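Local coordinates for protein histone deacetylase complex subunit SAP18 (Mus musculus, PDB 4A6Q) that enhances SIN3-HDAC1-mediated transcriptional repression as part of the SIN3 complex and serves as an auxiliary component of the splicing-dependent exon junction complex, at residues 20-25 and 61-66; 26-31 and 127-132; 38-43 and 132-137; 84-89 and 136-141. One frame throughout, in Å; residues are numbered along the deposited sequence.

Contact 1: residues 20-25 and 61-66; sequences IDREKT and WMDATL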
loop_
_atom_site.group_PDB
_atom_site.type_symbol
_atom_site.label_atom_id
_atom_site.label_comp_id
_atom_site.label_asym_id
_atom_site.label_seq_id
_atom_site.Cartn_x
_atom_site.Cartn_y
_atom_site.Cartn_z
ATOM N N ILE A 20 16.042 -0.040 -4.553
ATOM C CA ILE A 20 16.343 1.389 -4.748
ATOM C C ILE A 20 17.634 1.752 -4.026
ATOM O O ILE A 20 17.896 1.267 -2.928
ATOM C CB ILE A 20 15.200 2.234 -4.131
ATOM C CG1 ILE A 20 13.845 1.940 -4.823
ATOM C CG2 ILE A 20 15.517 3.746 -4.162
ATOM C CD1 ILE A 20 13.735 2.469 -6.226
ATOM N N ASP A 21 18.472 2.593 -4.646
ATOM C CA ASP A 21 19.644 3.138 -3.945
ATOM C C ASP A 21 19.136 4.290 -3.091
ATOM O O ASP A 21 19.030 5.420 -3.551
ATOM C CB ASP A 21 20.731 3.623 -4.920
ATOM C CG ASP A 21 21.975 4.087 -4.197
ATOM O OD1 ASP A 21 21.884 4.342 -2.988
ATOM O OD2 ASP A 21 23.065 4.177 -4.817
ATOM N N ARG A 22 18.754 3.990 -1.857
ATOM C CA ARG A 22 18.091 4.953 -0.995
ATOM C C ARG A 22 18.984 6.133 -0.629
ATOM O O ARG A 22 18.515 7.259 -0.412
ATOM C CB ARG A 22 17.532 4.228 0.252
ATOM C CG ARG A 22 16.449 3.201 -0.072
ATOM C CD ARG A 22 15.956 2.551 1.204
ATOM N NE ARG A 22 14.712 1.835 0.948
ATOM C CZ ARG A 22 13.888 1.394 1.894
ATOM N NH1 ARG A 22 14.175 1.579 3.176
ATOM N NH2 ARG A 22 12.767 0.782 1.528
ATOM N N GLU A 23 20.287 5.888 -0.589
ATOM C CA GLU A 23 21.212 6.979 -0.299
ATOM C C GLU A 23 21.238 8.035 -1.406
ATOM O O GLU A 23 21.535 9.195 -1.137
ATOM C CB GLU A 23 22.635 6.454 -0.035
ATOM N N LYS A 24 20.962 7.636 -2.637
ATOM C CA LYS A 24 21.013 8.574 -3.773
ATOM C C LYS A 24 19.637 8.941 -4.305
ATOM O O LYS A 24 19.538 9.551 -5.335
ATOM C CB LYS A 24 21.823 7.943 -4.872
ATOM C CG LYS A 24 23.368 8.057 -4.637
ATOM C CD LYS A 24 24.115 7.365 -5.771
ATOM C CE LYS A 24 25.599 7.713 -5.755
ATOM N NZ LYS A 24 25.839 9.183 -6.075
ATOM N N THR A 25 18.576 8.585 -3.596
ATOM C CA THR A 25 17.217 8.861 -4.071
ATOM C C THR A 25 16.485 9.618 -2.983
ATOM O O THR A 25 16.431 9.163 -1.839
ATOM C CB THR A 25 16.465 7.546 -4.310
ATOM O OG1 THR A 25 17.171 6.768 -5.278
ATOM C CG2 THR A 25 15.020 7.797 -4.832
ATOM N N TRP A 61 10.652 4.963 0.339
ATOM C CA TRP A 61 11.088 4.770 -1.042
ATOM C C TRP A 61 10.190 3.740 -1.749
ATOM O O TRP A 61 9.367 3.098 -1.107
ATOM C CB TRP A 61 12.544 4.314 -1.092
ATOM C CG TRP A 61 13.519 5.353 -0.606
ATOM C CD1 TRP A 61 14.215 6.281 -1.374
ATOM C CD2 TRP A 61 13.905 5.582 0.748
ATOM N NE1 TRP A 61 14.999 7.062 -0.548
ATOM C CE2 TRP A 61 14.828 6.653 0.750
ATOM C CE3 TRP A 61 13.568 4.974 1.971
ATOM C CZ2 TRP A 61 15.418 7.129 1.924
ATOM C CZ3 TRP A 61 14.139 5.449 3.117
ATOM C CH2 TRP A 61 15.052 6.520 3.098
HETATM N N MSE A 62 10.323 3.607 -3.069
HETATM C CA MSE A 62 9.454 2.719 -3.859
HETATM C C MSE A 62 9.633 1.241 -3.536
HETATM O O MSE A 62 8.780 0.442 -3.897
HETATM C CB MSE A 62 9.661 2.955 -5.369
HETATM C CG MSE A 62 9.242 4.321 -5.823
HETATM SE SE MSE A 62 7.328 4.458 -5.696
HETATM C CE MSE A 62 6.772 2.925 -6.737
ATOM N N ASP A 63 10.733 0.882 -2.885
ATOM C CA ASP A 63 10.948 -0.516 -2.455
ATOM C C ASP A 63 10.584 -0.749 -1.001
ATOM O O ASP A 63 10.955 -1.790 -0.419
ATOM C CB ASP A 63 12.379 -1.005 -2.817
ATOM C CG ASP A 63 13.482 -0.306 -2.023
ATOM O OD1 ASP A 63 13.201 0.720 -1.343
ATOM O OD2 ASP A 63 14.636 -0.784 -2.087
ATOM N N ALA A 64 9.840 0.190 -0.410
ATOM C CA ALA A 64 9.276 -0.049 0.908
ATOM C C ALA A 64 8.406 -1.328 0.881
ATOM O O ALA A 64 7.573 -1.503 -0.011
ATOM C CB ALA A 64 8.440 1.128 1.343
ATOM N N THR A 65 8.574 -2.176 1.895
ATOM C CA THR A 65 7.778 -3.428 2.018
ATOM C C THR A 65 6.650 -3.272 3.012
ATOM O O THR A 65 6.659 -2.368 3.863
ATOM C CB THR A 65 8.631 -4.599 2.495
ATOM O OG1 THR A 65 9.087 -4.343 3.828
ATOM C CG2 THR A 65 9.845 -4.782 1.561
ATOM N N LEU A 66 5.662 -4.153 2.903
ATOM C CA LEU A 66 4.568 -4.074 3.866
ATOM C C LEU A 66 5.068 -4.186 5.320
ATOM O O LEU A 66 4.559 -3.472 6.222
ATOM C CB LEU A 66 3.501 -5.148 3.588
ATOM C CG LEU A 66 2.862 -5.061 2.216
ATOM C CD1 LEU A 66 1.679 -6.004 2.177
ATOM C CD2 LEU A 66 2.446 -3.635 1.834
HETATM O O HOH W 1 16.996 -0.316 -0.817
#
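The type I beta turn from Trp61 to Ala64, which joins strand 56-60 of this ubiquitin-like fold to helix 66-76, is overlaid at its Trp61 and Asp63 side chains by Ile20, Arg22 and Thr25 of the loop preceding strand 28-35. Arg22 lies over one face of the Trp61 indole: its CG sits 3.7 Å from the centroid of the five-membered ring and 16° off the ring normal, a CH-pi contact. The arginine chain runs extended from CG to NE, which carries the guanidinium over the CE3 side of the six-membered ring, the two planes 22° apart. There it meets Asp63 side-on, NE and NH2 both bonding to OD1, at 3.0 and 2.9 Å, in a salt bridge that lies in the guanidinium plane; NE comes on the syn side of OD1, NH2 from above the carboxylate plane. NH1 turns to Glu68 of helix 66-76, a second carboxylate partner. Asp63 OD2 accepts the backbone N of Ile20 at 2.9 Å, from above the carboxylate plane, and water 1 links that oxygen to Ile20 O. In the plane of the indole, Trp61 NE1 donates to Thr25 O at 2.9 Å with an N-H...O angle of 164°. A leucine in place of Trp61 would probably leave Thr25 O without its indole donor and the aliphatic part of Arg22 without a flat surface to lie on. The whole is a surface contact between a loop and a beta turn, built from an arginine chain laid over an indole face and a side-on arginine-aspartate salt bridge.

Contact 2: residues 26-31 and 127-132; sequences CPLLLR and FQIGDY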
loop_
_atom_site.group_PDB
_atom_site.type_symbol
_atom_site.label_atom_id
_atom_site.label_comp_id
_atom_site.label_asym_id
_atom_site.label_seq_id
_atom_site.Cartn_x
_atom_site.Cartn_y
_atom_site.Cartn_z
ATOM N N CYS A 26 15.934 10.774 -3.309
ATOM C CA CYS A 26 15.163 11.509 -2.321
ATOM C C CYS A 26 13.919 10.693 -1.975
ATOM O O CYS A 26 13.262 10.135 -2.853
ATOM C CB CYS A 26 14.799 12.878 -2.876
ATOM S SG CYS A 26 16.278 13.922 -3.172
ATOM N N PRO A 27 13.597 10.593 -0.673
ATOM C CA PRO A 27 12.406 9.819 -0.322
ATOM C C PRO A 27 11.120 10.508 -0.768
ATOM O O PRO A 27 11.058 11.738 -0.961
ATOM C CB PRO A 27 12.477 9.736 1.212
ATOM C CG PRO A 27 13.298 10.900 1.637
ATOM C CD PRO A 27 14.283 11.185 0.493
ATOM N N LEU A 28 10.096 9.685 -0.944
ATOM C CA LEU A 28 8.766 10.148 -1.229
ATOM C C LEU A 28 8.005 10.331 0.082
ATOM O O LEU A 28 8.337 9.710 1.100
ATOM C CB LEU A 28 8.032 9.137 -2.123
ATOM C CG LEU A 28 7.803 7.715 -1.612
ATOM C CD1 LEU A 28 6.380 7.602 -1.048
ATOM C CD2 LEU A 28 8.002 6.690 -2.708
ATOM N N LEU A 29 7.017 11.195 0.066
ATOM C CA LEU A 29 6.161 11.385 1.230
ATOM C C LEU A 29 4.931 10.516 1.018
ATOM O O LEU A 29 4.142 10.745 0.097
ATOM C CB LEU A 29 5.806 12.881 1.445
ATOM C CG LEU A 29 5.157 13.217 2.807
ATOM C CD1 LEU A 29 5.318 14.702 3.171
ATOM C CD2 LEU A 29 3.692 12.854 2.809
ATOM N N LEU A 30 4.774 9.515 1.884
ATOM C CA LEU A 30 3.664 8.557 1.803
ATOM C C LEU A 30 2.595 8.934 2.835
ATOM O O LEU A 30 2.902 9.092 3.992
ATOM C CB LEU A 30 4.214 7.178 2.131
ATOM C CG LEU A 30 3.217 6.006 2.181
ATOM C CD1 LEU A 30 2.642 5.791 0.788
ATOM C CD2 LEU A 30 3.867 4.757 2.731
ATOM N N ARG A 31 1.350 9.073 2.388
ATOM C CA ARG A 31 0.226 9.401 3.282
ATOM C C ARG A 31 -0.548 8.115 3.562
ATOM O O ARG A 31 -1.048 7.464 2.631
ATOM C CB ARG A 31 -0.676 10.443 2.615
ATOM C CG ARG A 31 0.089 11.772 2.294
ATOM C CD ARG A 31 -0.802 12.779 1.571
ATOM N NE ARG A 31 -1.850 13.287 2.449
ATOM C CZ ARG A 31 -2.796 14.143 2.079
ATOM N NH1 ARG A 31 -2.849 14.597 0.825
ATOM N NH2 ARG A 31 -3.711 14.527 2.961
ATOM N N PHE A 127 2.299 1.330 -7.253
ATOM C CA PHE A 127 2.051 2.532 -6.469
ATOM C C PHE A 127 2.646 3.723 -7.204
ATOM O O PHE A 127 3.730 3.625 -7.799
ATOM C CB PHE A 127 2.727 2.380 -5.092
ATOM C CG PHE A 127 2.550 3.574 -4.230
ATOM C CD1 PHE A 127 1.408 3.741 -3.474
ATOM C CD2 PHE A 127 3.549 4.543 -4.191
ATOM C CE1 PHE A 127 1.255 4.873 -2.680
ATOM C CE2 PHE A 127 3.400 5.650 -3.426
ATOM C CZ PHE A 127 2.256 5.818 -2.680
ATOM N N GLN A 128 1.941 4.844 -7.154
ATOM C CA GLN A 128 2.451 6.098 -7.704
ATOM C C GLN A 128 2.371 7.162 -6.660
ATOM O O GLN A 128 1.464 7.190 -5.839
ATOM C CB GLN A 128 1.634 6.522 -8.934
ATOM C CG GLN A 128 1.814 5.548 -10.065
ATOM C CD GLN A 128 1.136 5.950 -11.355
ATOM O OE1 GLN A 128 1.491 5.451 -12.413
ATOM N NE2 GLN A 128 0.162 6.838 -11.276
ATOM N N ILE A 129 3.343 8.078 -6.692
ATOM C CA ILE A 129 3.293 9.224 -5.813
ATOM C C ILE A 129 1.989 9.903 -6.120
ATOM O O ILE A 129 1.640 10.063 -7.284
ATOM C CB ILE A 129 4.484 10.209 -6.088
ATOM C CG1 ILE A 129 5.633 9.905 -5.148
ATOM C CG2 ILE A 129 4.068 11.649 -5.942
ATOM C CD1 ILE A 129 6.196 8.554 -5.371
ATOM N N GLY A 130 1.246 10.280 -5.095
ATOM C CA GLY A 130 -0.042 10.878 -5.349
ATOM C C GLY A 130 -1.108 9.918 -4.868
ATOM O O GLY A 130 -2.235 10.335 -4.550
ATOM N N ASP A 131 -0.769 8.630 -4.872
ATOM C CA ASP A 131 -1.709 7.647 -4.314
ATOM C C ASP A 131 -1.651 7.696 -2.800
ATOM O O ASP A 131 -0.637 8.094 -2.223
ATOM C CB ASP A 131 -1.335 6.218 -4.710
ATOM C CG ASP A 131 -1.391 5.945 -6.200
ATOM O OD1 ASP A 131 -1.997 6.739 -6.984
ATOM O OD2 ASP A 131 -0.842 4.887 -6.615
ATOM N N TYR A 132 -2.695 7.182 -2.149
ATOM C CA TYR A 132 -2.697 7.011 -0.682
ATOM C C TYR A 132 -2.612 5.542 -0.320
ATOM O O TYR A 132 -2.968 4.662 -1.134
ATOM C CB TYR A 132 -3.967 7.599 -0.057
ATOM C CG TYR A 132 -4.304 8.991 -0.554
ATOM C CD1 TYR A 132 -3.404 10.018 -0.406
ATOM C CD2 TYR A 132 -5.532 9.261 -1.127
ATOM C CE1 TYR A 132 -3.698 11.310 -0.854
ATOM C CE2 TYR A 132 -5.830 10.531 -1.570
ATOM C CZ TYR A 132 -4.915 11.550 -1.416
ATOM O OH TYR A 132 -5.199 12.842 -1.857
HETATM O O HOH W 2 0.934 9.087 -0.414
#
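Leu30 and Phe127 both turn CG opposite the backbone N (chi1 177° and 179°), which brings Leu30 CD1 to within 3.5 Å of Phe127 CZ, the methyl approaching the ring obliquely. Both residues are buried, and Phe127 also packs on Ile91 of strand 86-94. Nearer the surface, Leu28 CD2 meets Ile129 CD1 at 3.7 Å where the two side chains cross, and Leu28 CD1 is 4.3 Å from Phe127 CE2. Ile129 is carried by the type II beta turn from Gln128 to Asp131. This turn is closed by Asp131 N to Gln128 O and reinforced by the Asp131 carboxylate, whose OD2 takes the Gln128 N-H at 2.8 Å. At the other end, Arg31 and Tyr132 run side by side in the same direction. The guanidinium plane stands 80° to the phenol ring, with NH1 3.8 Å from Tyr132 CE1; NE of Arg31 forms a salt bridge with Glu55. Water 2 joins the two backbones, accepting from Arg31 N at 2.8 Å and donating to Asp131 O at 2.6 Å. No direct hydrogen bond links residues 26-31 to 127-132. The contact therefore depends on aliphatic and aromatic packing and on one bridging water at the place where strands 28-35 and 132-138 come together.

Contact 3: residues 38-43 and 132-137; sequences GRHHRM and YLDIAI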
loop_
_atom_site.group_PDB
_atom_site.type_symbol
_atom_site.label_atom_id
_atom_site.label_comp_id
_atom_site.label_asym_id
_atom_site.label_seq_id
_atom_site.Cartn_x
_atom_site.Cartn_y
_atom_site.Cartn_z
ATOM N N GLY A 38 -12.596 -2.756 11.019
ATOM C CA GLY A 38 -12.632 -4.010 10.287
ATOM C C GLY A 38 -12.715 -3.909 8.775
ATOM O O GLY A 38 -12.796 -4.935 8.091
ATOM N N ARG A 39 -12.711 -2.693 8.239
ATOM C CA ARG A 39 -12.756 -2.538 6.791
ATOM C C ARG A 39 -11.986 -1.326 6.347
ATOM O O ARG A 39 -11.618 -0.487 7.170
ATOM C CB ARG A 39 -14.191 -2.431 6.314
ATOM C CG ARG A 39 -14.924 -1.261 6.841
ATOM C CD ARG A 39 -16.399 -1.630 6.941
ATOM N NE ARG A 39 -16.525 -2.889 7.660
ATOM C CZ ARG A 39 -17.002 -3.001 8.894
ATOM N NH1 ARG A 39 -17.422 -1.922 9.549
ATOM N NH2 ARG A 39 -17.051 -4.196 9.468
ATOM N N HIS A 40 -11.697 -1.272 5.052
ATOM C CA HIS A 40 -11.062 -0.085 4.500
ATOM C C HIS A 40 -11.976 1.125 4.569
ATOM O O HIS A 40 -13.205 1.009 4.649
ATOM C CB HIS A 40 -10.563 -0.338 3.075
ATOM C CG HIS A 40 -9.355 -1.205 3.049
ATOM N ND1 HIS A 40 -8.130 -0.759 3.489
ATOM C CD2 HIS A 40 -9.186 -2.518 2.745
ATOM C CE1 HIS A 40 -7.251 -1.735 3.418
ATOM N NE2 HIS A 40 -7.871 -2.823 2.997
ATOM N N HIS A 41 -11.379 2.302 4.537
ATOM C CA HIS A 41 -12.139 3.499 4.311
ATOM C C HIS A 41 -12.950 3.350 3.017
ATOM O O HIS A 41 -12.502 2.727 2.050
ATOM C CB HIS A 41 -11.226 4.735 4.177
ATOM C CG HIS A 41 -10.662 5.231 5.475
ATOM N ND1 HIS A 41 -9.348 5.042 5.838
ATOM C CD2 HIS A 41 -11.229 5.960 6.469
ATOM C CE1 HIS A 41 -9.135 5.612 7.016
ATOM N NE2 HIS A 41 -10.263 6.149 7.430
ATOM N N ARG A 42 -14.141 3.922 3.024
ATOM C CA ARG A 42 -14.965 3.949 1.826
ATOM C C ARG A 42 -14.480 5.049 0.886
ATOM O O ARG A 42 -13.884 6.029 1.330
ATOM C CB ARG A 42 -16.412 4.191 2.213
ATOM C CG ARG A 42 -16.978 3.044 3.024
ATOM C CD ARG A 42 -18.442 3.277 3.329
ATOM N NE ARG A 42 -18.591 4.671 3.703
ATOM C CZ ARG A 42 -18.226 5.173 4.876
ATOM N NH1 ARG A 42 -17.755 4.380 5.831
ATOM N NH2 ARG A 42 -18.366 6.459 5.101
HETATM N N MSE A 43 -14.752 4.902 -0.410
HETATM C CA MSE A 43 -14.272 5.912 -1.374
HETATM C C MSE A 43 -14.974 7.257 -1.219
HETATM O O MSE A 43 -14.407 8.299 -1.579
HETATM C CB MSE A 43 -14.338 5.377 -2.803
HETATM C CG MSE A 43 -13.438 4.181 -3.045
HETATM SE SE MSE A 43 -11.638 4.729 -2.692
HETATM C CE MSE A 43 -11.463 4.054 -0.889
ATOM N N TYR A 132 -2.695 7.182 -2.149
ATOM C CA TYR A 132 -2.697 7.011 -0.682
ATOM C C TYR A 132 -2.612 5.542 -0.320
ATOM O O TYR A 132 -2.968 4.662 -1.134
ATOM C CB TYR A 132 -3.967 7.599 -0.057
ATOM C CG TYR A 132 -4.304 8.991 -0.554
ATOM C CD1 TYR A 132 -3.404 10.018 -0.406
ATOM C CD2 TYR A 132 -5.532 9.261 -1.127
ATOM C CE1 TYR A 132 -3.698 11.310 -0.854
ATOM C CE2 TYR A 132 -5.830 10.531 -1.570
ATOM C CZ TYR A 132 -4.915 11.550 -1.416
ATOM O OH TYR A 132 -5.199 12.842 -1.857
ATOM N N LEU A 133 -2.107 5.257 0.880
ATOM C CA LEU A 133 -2.142 3.878 1.389
ATOM C C LEU A 133 -3.164 3.770 2.501
ATOM O O LEU A 133 -3.216 4.623 3.381
ATOM C CB LEU A 133 -0.762 3.524 1.935
ATOM C CG LEU A 133 -0.462 2.050 2.145
ATOM C CD1 LEU A 133 -0.411 1.289 0.796
ATOM C CD2 LEU A 133 0.904 1.968 2.849
ATOM N N ASP A 134 -4.018 2.741 2.453
ATOM C CA ASP A 134 -5.049 2.584 3.487
ATOM C C ASP A 134 -4.790 1.267 4.188
ATOM O O ASP A 134 -4.629 0.238 3.533
ATOM C CB ASP A 134 -6.443 2.548 2.836
ATOM C CG ASP A 134 -7.547 2.854 3.812
ATOM O OD1 ASP A 134 -7.583 3.967 4.344
ATOM O OD2 ASP A 134 -8.437 2.006 4.029
ATOM N N ILE A 135 -4.740 1.274 5.508
ATOM C CA ILE A 135 -4.472 0.036 6.244
ATOM C C ILE A 135 -5.602 -0.227 7.221
ATOM O O ILE A 135 -5.846 0.566 8.119
ATOM C CB ILE A 135 -3.142 0.113 7.024
ATOM C CG1 ILE A 135 -2.016 0.595 6.116
ATOM C CG2 ILE A 135 -2.838 -1.248 7.677
ATOM C CD1 ILE A 135 -0.705 0.787 6.888
ATOM N N ALA A 136 -6.300 -1.341 7.036
ATOM C CA ALA A 136 -7.349 -1.731 7.953
ATOM C C ALA A 136 -6.714 -2.667 8.985
ATOM O O ALA A 136 -6.189 -3.728 8.622
ATOM C CB ALA A 136 -8.472 -2.448 7.200
ATOM N N ILE A 137 -6.730 -2.262 10.250
ATOM C CA ILE A 137 -6.050 -3.036 11.297
ATOM C C ILE A 137 -7.132 -3.761 12.081
ATOM O O ILE A 137 -8.124 -3.148 12.492
ATOM C CB ILE A 137 -5.256 -2.116 12.220
ATOM C CG1 ILE A 137 -4.271 -1.276 11.396
ATOM C CG2 ILE A 137 -4.476 -2.947 13.277
ATOM C CD1 ILE A 137 -3.517 -0.210 12.208
HETATM O O HOH W 3 -9.922 -2.117 10.565
#
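The His40 imidazole has Ala136 CB over one face, 4.1 Å from the ring centroid in a CH-pi contact, and the Asp134 carboxylate at its edge; the His41 ring too meets that carboxylate at its edge. Ring and carboxylate planes are 48° apart for His40 and 59° for His41. His40 ND1 donates in its ring plane to the anti lone pair of Asp134 OD2 at 2.8 Å, while His41 ND1 reaches the syn lone pair of OD1 at 2.6 Å, nearly straight at 172°. The backbone N of His41 adds a third bond, 3.0 Å to OD2. Three donors thus grip this buried carboxylate, which probably keeps it ionised. At its other nitrogen, NE2, His40 is hydrogen-bonded to Asn88 OD1. Replacing Asp134 by an alanine would probably leave both ND1 atoms and the His41 N-H without their acceptor and His41 freer to turn. Water 3 bridges Gly38 N and Ile137 O. In the sheet, strand 132-138 lies between strands 28-35 and 86-94, and the loop 38-43 lies across the face bearing Asp134 and Ala136; Ile135 and Ile137 lie on the other face, touching Val73 of helix 66-76.

Contact 4: residues 84-89 and 136-141; sequences GTHFNF and AITPPN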
loop_
_atom_site.group_PDB
_atom_site.type_symbol
_atom_site.label_atom_id
_atom_site.label_comp_id
_atom_site.label_asym_id
_atom_site.label_seq_id
_atom_site.Cartn_x
_atom_site.Cartn_y
_atom_site.Cartn_z
ATOM N N GLY A 84 -0.443 -11.469 16.320
ATOM C CA GLY A 84 -1.667 -11.839 15.644
ATOM C C GLY A 84 -2.460 -10.698 15.043
ATOM O O GLY A 84 -3.419 -10.954 14.311
ATOM N N THR A 85 -2.124 -9.466 15.404
ATOM C CA THR A 85 -2.826 -8.313 14.844
ATOM C C THR A 85 -2.656 -8.324 13.334
ATOM O O THR A 85 -1.566 -8.548 12.839
ATOM C CB THR A 85 -2.259 -7.005 15.440
ATOM O OG1 THR A 85 -2.508 -7.007 16.856
ATOM C CG2 THR A 85 -2.975 -5.808 14.833
ATOM N N HIS A 86 -3.750 -8.074 12.605
ATOM C CA HIS A 86 -3.760 -8.203 11.156
ATOM C C HIS A 86 -3.801 -6.831 10.498
ATOM O O HIS A 86 -4.557 -5.954 10.898
ATOM C CB HIS A 86 -5.010 -9.000 10.769
ATOM C CG HIS A 86 -5.092 -9.385 9.328
ATOM N ND1 HIS A 86 -5.724 -8.614 8.374
ATOM C CD2 HIS A 86 -4.715 -10.524 8.692
ATOM C CE1 HIS A 86 -5.677 -9.233 7.204
ATOM N NE2 HIS A 86 -5.086 -10.400 7.375
ATOM N N PHE A 87 -2.909 -6.642 9.533
ATOM C CA PHE A 87 -2.856 -5.391 8.774
ATOM C C PHE A 87 -3.196 -5.629 7.321
ATOM O O PHE A 87 -2.458 -6.323 6.619
ATOM C CB PHE A 87 -1.434 -4.837 8.853
ATOM C CG PHE A 87 -0.972 -4.521 10.248
ATOM C CD1 PHE A 87 -0.476 -5.539 11.080
ATOM C CD2 PHE A 87 -1.007 -3.213 10.726
ATOM C CE1 PHE A 87 -0.021 -5.235 12.369
ATOM C CE2 PHE A 87 -0.557 -2.911 12.001
ATOM C CZ PHE A 87 -0.073 -3.929 12.834
ATOM N N ASN A 88 -4.320 -5.084 6.855
ATOM C CA ASN A 88 -4.741 -5.288 5.483
ATOM C C ASN A 88 -4.492 -4.027 4.682
ATOM O O ASN A 88 -5.045 -2.983 4.986
ATOM C CB ASN A 88 -6.241 -5.598 5.458
ATOM C CG ASN A 88 -6.709 -6.139 4.127
ATOM O OD1 ASN A 88 -6.797 -5.421 3.128
ATOM N ND2 ASN A 88 -7.076 -7.409 4.121
ATOM N N PHE A 89 -3.617 -4.121 3.688
ATOM C CA PHE A 89 -3.205 -2.925 2.918
ATOM C C PHE A 89 -3.969 -2.784 1.603
ATOM O O PHE A 89 -4.158 -3.781 0.870
ATOM C CB PHE A 89 -1.727 -3.036 2.526
ATOM C CG PHE A 89 -0.746 -2.813 3.641
ATOM C CD1 PHE A 89 -0.522 -3.790 4.602
ATOM C CD2 PHE A 89 -0.003 -1.626 3.690
ATOM C CE1 PHE A 89 0.439 -3.595 5.615
ATOM C CE2 PHE A 89 0.960 -1.441 4.706
ATOM C CZ PHE A 89 1.157 -2.416 5.652
ATOM N N ALA A 136 -6.300 -1.341 7.036
ATOM C CA ALA A 136 -7.349 -1.731 7.953
ATOM C C ALA A 136 -6.714 -2.667 8.985
ATOM O O ALA A 136 -6.189 -3.728 8.622
ATOM C CB ALA A 136 -8.472 -2.448 7.200
ATOM N N ILE A 137 -6.730 -2.262 10.250
ATOM C CA ILE A 137 -6.050 -3.036 11.297
ATOM C C ILE A 137 -7.132 -3.761 12.081
ATOM O O ILE A 137 -8.124 -3.148 12.492
ATOM C CB ILE A 137 -5.256 -2.116 12.220
ATOM C CG1 ILE A 137 -4.271 -1.276 11.396
ATOM C CG2 ILE A 137 -4.476 -2.947 13.277
ATOM C CD1 ILE A 137 -3.517 -0.210 12.208
ATOM N N THR A 138 -6.962 -5.066 12.276
ATOM C CA THR A 138 -7.941 -5.844 13.032
ATOM C C THR A 138 -7.233 -6.663 14.108
ATOM O O THR A 138 -6.068 -6.990 13.984
ATOM C CB THR A 138 -8.782 -6.758 12.141
ATOM O OG1 THR A 138 -7.931 -7.561 11.328
ATOM C CG2 THR A 138 -9.725 -5.960 11.231
ATOM N N PRO A 139 -7.925 -6.949 15.213
ATOM C CA PRO A 139 -7.272 -7.652 16.318
ATOM C C PRO A 139 -7.040 -9.128 16.004
ATOM O O PRO A 139 -7.557 -9.644 15.005
ATOM C CB PRO A 139 -8.275 -7.480 17.478
ATOM C CG PRO A 139 -9.579 -7.294 16.829
ATOM C CD PRO A 139 -9.324 -6.596 15.518
ATOM N N PRO A 140 -6.243 -9.812 16.841
ATOM C CA PRO A 140 -5.916 -11.225 16.649
ATOM C C PRO A 140 -7.127 -12.120 16.520
ATOM O O PRO A 140 -8.173 -11.877 17.154
ATOM C CB PRO A 140 -5.174 -11.576 17.934
ATOM C CG PRO A 140 -4.530 -10.288 18.337
ATOM C CD PRO A 140 -5.498 -9.226 17.975
ATOM N N ASN A 141 -6.946 -13.155 15.700
ATOM C CA ASN A 141 -7.919 -14.229 15.506
ATOM C C ASN A 141 -9.294 -13.778 15.070
ATOM O O ASN A 141 -10.306 -14.420 15.392
ATOM C CB ASN A 141 -8.019 -15.089 16.763
ATOM C CG ASN A 141 -6.712 -15.721 17.118
ATOM O OD1 ASN A 141 -6.120 -16.453 16.313
ATOM N ND2 ASN A 141 -6.222 -15.420 18.315
HETATM O O HOH W 4 -4.443 -13.400 14.348
HETATM O O HOH W 5 -7.264 -6.305 8.919
#
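Strands 86-89 and 136-138 run antiparallel, with 162° between their N-to-C directions and 4.8 Å between their axes, His86-Thr138 and Asn88-Ala136 forming hydrogen-bonded pairs on either side of the non-hydrogen-bonded pair Phe87-Ile137. Reciprocal bonds join His86 to Thr138 and Asn88 to Ala136, each N to O distance being 2.9 Å. On the face bearing Phe87 and Ile137, these two side chains lie alongside each other, Phe87 CD2 at 3.9 Å from Ile137 CG1, with Ile137 CG2 over one face of the phenyl ring. That CG2, anti to the backbone N (chi1 -56° for CG1), also lies 3.6 Å from the methyl CG2 of Thr85. On the face bearing His86, Asn88, Thr138 and Ala136, Thr138 OG1 is 3.3 Å from His86 CB, and water 5, in the plane of the His86 ring, is hydrogen-bonded to ND1, Thr138 OG1 and Ala136 O, linking the two strands. Beyond the paired strands the two segments stay in touch through Gly84 O, which receives a CA-H...O contact from Pro140 CA at 3.4 Å and is linked to Asn141 N by water 4. A CB on Gly84 would lie about 3.1 Å from Pro140 CB, and at this phi of 99° it would also press on the preceding carbonyl O. Strand 86-94 pairs on its other edge with strand 101-110, and Phe87 extends from the sheet to Thr70 and Lys74 of helix 66-76, placing this pairing beneath the helix of the ubiquitin-like fold.

Contact 1 is a surface contact between two loops; contacts 2, 3 and 4 are partly buried and all involve the central sheet. Contact 2 joins strand 28-35 to the turn that leads into strand 132-138, the strand contacts 3 and 4 share through Ala136 and Ile137; Tyr132 belongs to contacts 2 and 3. Their chemistry follows position: a salt bridge and a CH-pi contact at the surface in contact 1, apolar packing with no direct hydrogen bond in contact 2, a multiply bonded carboxylate in contact 3, and regular backbone pairing in contact 4. Met62 of contact 1 packs on Leu28 of contact 2, while the bond from His40 to Asn88 ties contact 3 to contact 4.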